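Local coordinates for protein 3-phosphoshikimate 1-carboxyvinyltransferase (Streptomyces sviceus, PDB 7M0O) that probably catalyses transfer of the enolpyruvyl group of phosphoenolpyruvate to the 5-hydroxyl of shikimate-3-phosphate, the penultimate step of chorismate biosynthesis, at residues F16-A21 with W57-R62; V24-R29 with A214-I219; F194-A199 with G210-T215. All blocks are in the same frame, centred on the assembly; numbering follows the deposited sequence.

Contact 1: F16-A21 with W57-R62; sequences FLAAAA and WQVDGR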
# COMPACT_ATOMS: atom_id res chain seq x y z
N PHE A 16 -3.60 11.70 -7.11
CA PHE A 16 -4.90 12.36 -7.12
C PHE A 16 -4.83 13.72 -6.45
O PHE A 16 -5.31 14.72 -6.99
CB PHE A 16 -5.93 11.46 -6.43
CG PHE A 16 -7.36 11.98 -6.49
CD1 PHE A 16 -7.73 13.12 -5.77
CD2 PHE A 16 -8.33 11.31 -7.22
CE1 PHE A 16 -9.04 13.61 -5.81
CE2 PHE A 16 -9.66 11.79 -7.26
CZ PHE A 16 -10.00 12.93 -6.55
N LEU A 17 -4.28 13.76 -5.23
CA LEU A 17 -4.21 15.01 -4.48
C LEU A 17 -3.37 16.06 -5.22
O LEU A 17 -3.74 17.24 -5.25
CB LEU A 17 -3.66 14.72 -3.09
CG LEU A 17 -4.62 13.87 -2.25
CD1 LEU A 17 -3.92 13.19 -1.08
CD2 LEU A 17 -5.74 14.75 -1.74
N ALA A 18 -2.25 15.64 -5.82
CA ALA A 18 -1.41 16.57 -6.57
C ALA A 18 -2.16 17.15 -7.76
O ALA A 18 -1.99 18.32 -8.10
CB ALA A 18 -0.12 15.88 -7.05
N ALA A 19 -2.97 16.33 -8.43
CA ALA A 19 -3.76 16.81 -9.55
C ALA A 19 -4.84 17.79 -9.12
O ALA A 19 -5.15 18.74 -9.85
CB ALA A 19 -4.41 15.62 -10.27
N ALA A 20 -5.45 17.57 -7.95
CA ALA A 20 -6.67 18.29 -7.59
C ALA A 20 -6.42 19.54 -6.77
O ALA A 20 -7.32 20.38 -6.65
CB ALA A 20 -7.63 17.35 -6.83
N ALA A 21 -5.21 19.73 -6.24
CA ALA A 21 -4.97 20.79 -5.28
C ALA A 21 -4.78 22.15 -5.96
O ALA A 21 -4.61 22.26 -7.18
CB ALA A 21 -3.76 20.45 -4.42
N TRP A 57 8.12 14.09 -8.85
CA TRP A 57 7.13 14.47 -9.84
C TRP A 57 6.50 15.80 -9.43
O TRP A 57 6.23 16.03 -8.25
CB TRP A 57 6.02 13.42 -9.99
CG TRP A 57 6.50 12.09 -10.51
CD1 TRP A 57 7.79 11.66 -10.63
CD2 TRP A 57 5.67 11.00 -10.95
NE1 TRP A 57 7.82 10.38 -11.13
CE2 TRP A 57 6.53 9.95 -11.33
CE3 TRP A 57 4.29 10.82 -11.07
CZ2 TRP A 57 6.05 8.74 -11.83
CZ3 TRP A 57 3.82 9.62 -11.55
CH2 TRP A 57 4.69 8.59 -11.92
N GLN A 58 6.27 16.66 -10.41
CA GLN A 58 5.72 17.99 -10.20
C GLN A 58 4.39 18.09 -10.95
O GLN A 58 4.34 17.81 -12.15
CB GLN A 58 6.71 19.04 -10.71
CG GLN A 58 6.45 20.43 -10.28
CD GLN A 58 7.74 21.17 -10.01
OE1 GLN A 58 8.38 20.95 -8.99
NE2 GLN A 58 8.15 22.01 -10.95
N VAL A 59 3.32 18.46 -10.24
CA VAL A 59 1.98 18.51 -10.83
C VAL A 59 1.37 19.87 -10.55
O VAL A 59 1.24 20.26 -9.38
CB VAL A 59 1.05 17.40 -10.31
CG1 VAL A 59 -0.30 17.44 -11.03
CG2 VAL A 59 1.71 16.01 -10.43
N ASP A 60 0.97 20.59 -11.60
CA ASP A 60 0.20 21.82 -11.45
C ASP A 60 -1.25 21.45 -11.18
O ASP A 60 -1.93 20.91 -12.06
CB ASP A 60 0.29 22.68 -12.71
CG ASP A 60 1.57 23.45 -12.79
OD1 ASP A 60 2.60 22.96 -12.28
OD2 ASP A 60 1.55 24.56 -13.38
N GLY A 61 -1.73 21.73 -9.97
CA GLY A 61 -3.07 21.31 -9.61
C GLY A 61 -4.12 22.09 -10.38
O GLY A 61 -3.92 23.24 -10.77
N ARG A 62 -5.26 21.44 -10.61
CA ARG A 62 -6.40 22.04 -11.30
C ARG A 62 -7.63 21.87 -10.43
O ARG A 62 -8.33 20.85 -10.51
CB ARG A 62 -6.60 21.45 -12.69
CG ARG A 62 -5.40 21.66 -13.60
CD ARG A 62 -5.71 21.31 -15.05
NE ARG A 62 -6.76 22.18 -15.58
CZ ARG A 62 -6.55 23.39 -16.08
NH1 ARG A 62 -5.32 23.89 -16.16
NH2 ARG A 62 -7.57 24.11 -16.52

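Contact 2: V24-R29 with A214-I219; sequences VTTLVR and ATTYAI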
# COMPACT_ATOMS: atom_id res chain seq x y z
N VAL A 24 1.17 24.13 -7.07
CA VAL A 24 2.07 23.13 -7.65
C VAL A 24 2.50 22.18 -6.53
O VAL A 24 3.08 22.61 -5.53
CB VAL A 24 3.28 23.78 -8.32
CG1 VAL A 24 4.18 22.70 -8.90
CG2 VAL A 24 2.82 24.74 -9.41
N THR A 25 2.17 20.90 -6.68
CA THR A 25 2.57 19.89 -5.71
C THR A 25 3.82 19.17 -6.20
O THR A 25 3.93 18.82 -7.38
CB THR A 25 1.45 18.86 -5.49
OG1 THR A 25 0.39 19.48 -4.78
CG2 THR A 25 1.94 17.66 -4.69
N THR A 26 4.74 18.93 -5.27
CA THR A 26 5.93 18.13 -5.52
C THR A 26 5.79 16.82 -4.74
O THR A 26 5.62 16.84 -3.52
CB THR A 26 7.19 18.89 -5.13
OG1 THR A 26 7.21 20.15 -5.81
CG2 THR A 26 8.45 18.10 -5.49
N LEU A 27 5.83 15.70 -5.46
CA LEU A 27 5.82 14.37 -4.86
C LEU A 27 7.25 13.84 -4.86
O LEU A 27 7.88 13.77 -5.92
CB LEU A 27 4.91 13.43 -5.64
CG LEU A 27 3.46 13.89 -5.82
CD1 LEU A 27 2.66 12.81 -6.52
CD2 LEU A 27 2.87 14.21 -4.46
N VAL A 28 7.75 13.46 -3.69
CA VAL A 28 9.13 13.00 -3.57
C VAL A 28 9.15 11.47 -3.48
O VAL A 28 8.44 10.87 -2.67
CB VAL A 28 9.80 13.65 -2.35
CG1 VAL A 28 11.26 13.28 -2.28
CG2 VAL A 28 9.64 15.17 -2.42
N ARG A 29 9.97 10.85 -4.33
CA ARG A 29 10.15 9.40 -4.44
C ARG A 29 8.85 8.62 -4.66
O ARG A 29 8.66 7.58 -4.01
CB ARG A 29 10.85 8.84 -3.20
CG ARG A 29 12.06 9.64 -2.69
CD ARG A 29 13.06 9.92 -3.80
NE ARG A 29 14.44 9.75 -3.36
CZ ARG A 29 15.10 10.62 -2.60
NH1 ARG A 29 14.52 11.73 -2.16
NH2 ARG A 29 16.36 10.37 -2.26
N ALA A 214 -1.88 22.71 -2.21
CA ALA A 214 -0.69 22.02 -2.71
C ALA A 214 0.42 22.07 -1.68
O ALA A 214 0.50 22.99 -0.85
CB ALA A 214 -0.20 22.64 -4.02
N THR A 215 1.32 21.10 -1.77
CA THR A 215 2.43 21.00 -0.83
C THR A 215 3.54 20.16 -1.46
O THR A 215 3.43 19.68 -2.59
CB THR A 215 1.94 20.40 0.50
OG1 THR A 215 2.95 20.56 1.50
CG2 THR A 215 1.60 18.92 0.33
N THR A 216 4.65 20.03 -0.74
CA THR A 216 5.66 19.04 -1.05
C THR A 216 5.34 17.81 -0.21
O THR A 216 5.26 17.92 1.02
CB THR A 216 7.07 19.56 -0.75
OG1 THR A 216 7.45 20.53 -1.73
CG2 THR A 216 8.10 18.42 -0.79
N TYR A 217 5.11 16.67 -0.86
CA TYR A 217 4.66 15.46 -0.16
C TYR A 217 5.59 14.31 -0.51
O TYR A 217 5.69 13.92 -1.68
CB TYR A 217 3.21 15.10 -0.51
CG TYR A 217 2.72 13.99 0.39
CD1 TYR A 217 2.26 14.25 1.68
CD2 TYR A 217 2.77 12.66 -0.03
CE1 TYR A 217 1.86 13.22 2.52
CE2 TYR A 217 2.37 11.63 0.80
CZ TYR A 217 1.91 11.92 2.07
OH TYR A 217 1.52 10.88 2.88
N ALA A 218 6.28 13.79 0.50
CA ALA A 218 7.18 12.66 0.34
C ALA A 218 6.41 11.35 0.50
O ALA A 218 5.68 11.16 1.49
CB ALA A 218 8.31 12.73 1.37
N ILE A 219 6.58 10.45 -0.47
CA ILE A 219 5.95 9.13 -0.45
C ILE A 219 6.80 8.19 0.39
O ILE A 219 8.01 8.04 0.15
CB ILE A 219 5.78 8.58 -1.88
CG1 ILE A 219 4.91 9.52 -2.72
CG2 ILE A 219 5.22 7.14 -1.84
CD1 ILE A 219 3.59 9.76 -2.11
O HOH W 1 9.27 6.32 -1.53

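Contact 3: F194-A199 with G210-T215; sequences FGVEVA and GGYRAT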
# COMPACT_ATOMS: atom_id res chain seq x y z
N PHE A 194 -2.81 17.76 2.77
CA PHE A 194 -3.23 18.65 1.71
C PHE A 194 -4.33 19.61 2.17
O PHE A 194 -5.08 20.14 1.35
CB PHE A 194 -3.66 17.83 0.49
CG PHE A 194 -2.50 17.28 -0.31
CD1 PHE A 194 -2.05 17.94 -1.46
CD2 PHE A 194 -1.85 16.13 0.08
CE1 PHE A 194 -0.97 17.46 -2.18
CE2 PHE A 194 -0.78 15.63 -0.65
CZ PHE A 194 -0.33 16.28 -1.78
N GLY A 195 -4.46 19.81 3.48
CA GLY A 195 -5.23 20.92 4.02
C GLY A 195 -6.70 20.67 4.28
O GLY A 195 -7.46 21.64 4.41
N VAL A 196 -7.13 19.42 4.40
CA VAL A 196 -8.54 19.10 4.58
C VAL A 196 -8.71 18.19 5.79
O VAL A 196 -8.09 17.12 5.85
CB VAL A 196 -9.15 18.45 3.33
CG1 VAL A 196 -10.50 17.88 3.69
CG2 VAL A 196 -9.27 19.48 2.21
N GLU A 197 -9.56 18.59 6.73
CA GLU A 197 -9.92 17.75 7.87
C GLU A 197 -11.26 17.06 7.62
O GLU A 197 -12.27 17.72 7.32
CB GLU A 197 -10.01 18.59 9.15
CG GLU A 197 -8.67 18.97 9.75
CD GLU A 197 -8.10 17.86 10.62
OE1 GLU A 197 -6.99 18.04 11.18
OE2 GLU A 197 -8.75 16.79 10.75
N VAL A 198 -11.29 15.74 7.76
CA VAL A 198 -12.50 14.95 7.61
C VAL A 198 -12.97 14.52 9.00
O VAL A 198 -12.15 14.14 9.84
CB VAL A 198 -12.28 13.71 6.70
CG1 VAL A 198 -13.49 12.78 6.73
CG2 VAL A 198 -11.96 14.13 5.28
N ALA A 199 -14.28 14.60 9.23
CA ALA A 199 -14.89 14.16 10.47
C ALA A 199 -15.73 12.91 10.23
O ALA A 199 -16.41 12.81 9.21
CB ALA A 199 -15.77 15.26 11.07
N GLY A 210 -14.25 23.16 -0.54
CA GLY A 210 -13.21 24.17 -0.51
C GLY A 210 -11.87 23.75 -1.08
O GLY A 210 -10.96 24.59 -1.15
N GLY A 211 -11.71 22.50 -1.49
CA GLY A 211 -10.52 22.07 -2.18
C GLY A 211 -9.35 21.74 -1.28
O GLY A 211 -9.44 21.69 -0.04
N TYR A 212 -8.21 21.53 -1.94
CA TYR A 212 -6.95 21.14 -1.32
C TYR A 212 -5.91 22.24 -1.49
O TYR A 212 -5.99 23.07 -2.39
CB TYR A 212 -6.41 19.85 -1.95
CG TYR A 212 -7.25 18.61 -1.74
CD1 TYR A 212 -7.28 17.97 -0.52
CD2 TYR A 212 -7.98 18.06 -2.79
CE1 TYR A 212 -8.04 16.81 -0.34
CE2 TYR A 212 -8.73 16.91 -2.62
CZ TYR A 212 -8.76 16.30 -1.40
OH TYR A 212 -9.51 15.14 -1.25
N ARG A 213 -4.89 22.19 -0.63
CA ARG A 213 -3.74 23.08 -0.67
C ARG A 213 -2.51 22.29 -1.11
O ARG A 213 -2.12 21.33 -0.44
CB ARG A 213 -3.48 23.71 0.70
CG ARG A 213 -4.05 25.12 0.88
CD ARG A 213 -5.57 25.15 0.70
NE ARG A 213 -6.22 24.01 1.35
CZ ARG A 213 -7.54 23.89 1.51
NH1 ARG A 213 -8.37 24.84 1.07
NH2 ARG A 213 -8.04 22.82 2.11
N ALA A 214 -1.88 22.71 -2.21
CA ALA A 214 -0.69 22.02 -2.71
C ALA A 214 0.42 22.07 -1.68
O ALA A 214 0.50 22.99 -0.85
CB ALA A 214 -0.20 22.64 -4.02
N THR A 215 1.32 21.10 -1.77
CA THR A 215 2.43 21.00 -0.83
C THR A 215 3.54 20.16 -1.46
O THR A 215 3.43 19.68 -2.59
CB THR A 215 1.94 20.40 0.50
OG1 THR A 215 2.95 20.56 1.50
CG2 THR A 215 1.60 18.92 0.33

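Contact 1: F16-A21 with W57-R62
Ala18 and Ala19, in the last turn of helix 8-20, have their CA atoms nearest those of Val59 and Gly61, where strand 57-60 runs past at 40° to the helix, the axes 7.2 Å apart at closest. So close an approach suits small residues. After Asp60 the chain closes on the helix end, and Arg62 N donates to Ala19 O at 2.8 Å, a nearly straight bond (168°). Gly61, lacking a side chain on the side facing the helix end, brings its CA close to two carbonyls, in C-H...O contact with Ala21 O at 3.0 Å and Ala19 O at 3.3 Å. In the inverse alpha/beta barrel of EPSP synthases, sheets lie outside and helices inside; here strand 56-60 covers helix 8-20 in this way. Val59 directs its branched side chain at the helix. Its CG1, opposite the backbone N at chi1 -176°, reaches Ala18 O at 3.5 Å, while Val59 CB and CG2 both press on the methyl of Ala18, with CB to CB at 3.8 Å. Ala19 offers only its CA and carbonyl; its CB points away, toward Leu43 and Leu88 of neighbouring helices. Asp60 forms a salt bridge with Arg49, and Arg62 NE is hydrogen-bonded to Gly65 O.

Contact 2: V24-R29 with A214-I219
Thr26 and Thr216 stand side by side across two parallel strands, pointing the same way, Thr216 OG1 packing 3.8 Å from Thr26 CB; Thr26 OG1 has a weak hydrogen bond to Gln58 OE1 instead. Strands 24-28 and 216-218 run 4.6 Å apart with 17° between their directions. Strand 24-28 is an inner strand of a mixed sheet, antiparallel to 56-60 on one side and parallel to the outermost strand 216-218 on the other. On the face of the two threonines, Val28 CG2 leans across to Thr216 CG2 at 3.9 Å, and Val28 CB meets the methyl of Ala218; beta-branched residues suit the extended backbone, and this side is at least partly open to solvent. On the other face Leu27 CD2 touches Tyr217 CB at 4.1 Å, the side chains passing at a slant. With Tyr217 CG opposite its backbone N (chi1 -171°), the ring is carried away from strand 24-28, toward Met190 and Ala193 of helix 182-193, while Ile219 CD1 lies at its edge. Ile219 itself packs on helix 8-20, and Thr25 OG1 lies 3.3 Å from Ala214 CB. Four hydrogen bonds join the backbones; the shortest, Tyr217 N to Thr26 O at 2.7 Å, is nearly linear (170°). Past Val28 a water donates to both Arg29 O and Ile219 O. The side chain of Tyr217 is about 7 Å from that of Arg13, and that of Ile219 about 8 Å from that of Lys8, both predicted to bind substrate. Peptide groups thus supply the directional hold between distant parts of the chain, and side chains add apolar cover.

Contact 3: F194-A199 with G210-T215
Phe194 O receives the backbone N-H of Arg213 at 2.9 Å, with an almost straight N-H...O angle of 175°, although the donor stands 41° out of the carbonyl plane. Phe194 is the residue just before the C-prime glycine of a Schellman motif that ends helix 182-193: Gly195, with the positive phi that glycine adopts easily, has its N bonded to Arg192 O while Val196 N reaches back to Met191 O. The bond from Arg213 N pins this helix end to the loop leading into strand 216-218. The edge of the Tyr212 ring comes to the same oxygen, with Tyr212 CD1 3.6 Å from Phe194 O. Arg213, its chain folded at chi2 and chi3, curls back over the turn and brings NH2 to Gly195 O, a weak bond; the distance is short, 2.6 Å, but the angle is poor. Gly195 and Arg213 are exposed; the rest of the contact is largely apolar. Val196 CG2 touches Gly211 O and, in another direction, Tyr212 CD1 at 3.7 Å, and Phe194 CB lies 3.8 Å from that same ring atom. One face of the Phe194 ring takes the methyl CG2 of Thr215, 4.0 Å from the centroid and 14° off the normal, in a CH-pi contact, while Leu17 and Thr25 also touch the ring. Tyrosine suits its buried place because its ring packs against Leu17, Pro165 and Met191, and its one polar end is satisfied by a hydrogen bond between Tyr212 OH and Leu162 O.

Contact 1 is the most buried of the three: helix 8-20 lies against strand 56-60 and the residues after it through alanine, valine and glycine, with one backbone bond at the helix end. Contacts 2 and 3 are only partly buried. Contact 2 lies in the same sheet, since strand 24-28 sits between 56-60 and 216-218, and its regular series of backbone bonds differs from the single backbone hydrogen bond of contact 1. Contact 3, in loops, combines one sound backbone bond with aromatic rings and a capped helix end instead of strand pairing. It shares Ala214 and Thr215 with contact 2, while Leu17 meets both Phe194 and Tyr212, so helix 8-20 ties contact 1 to contact 3.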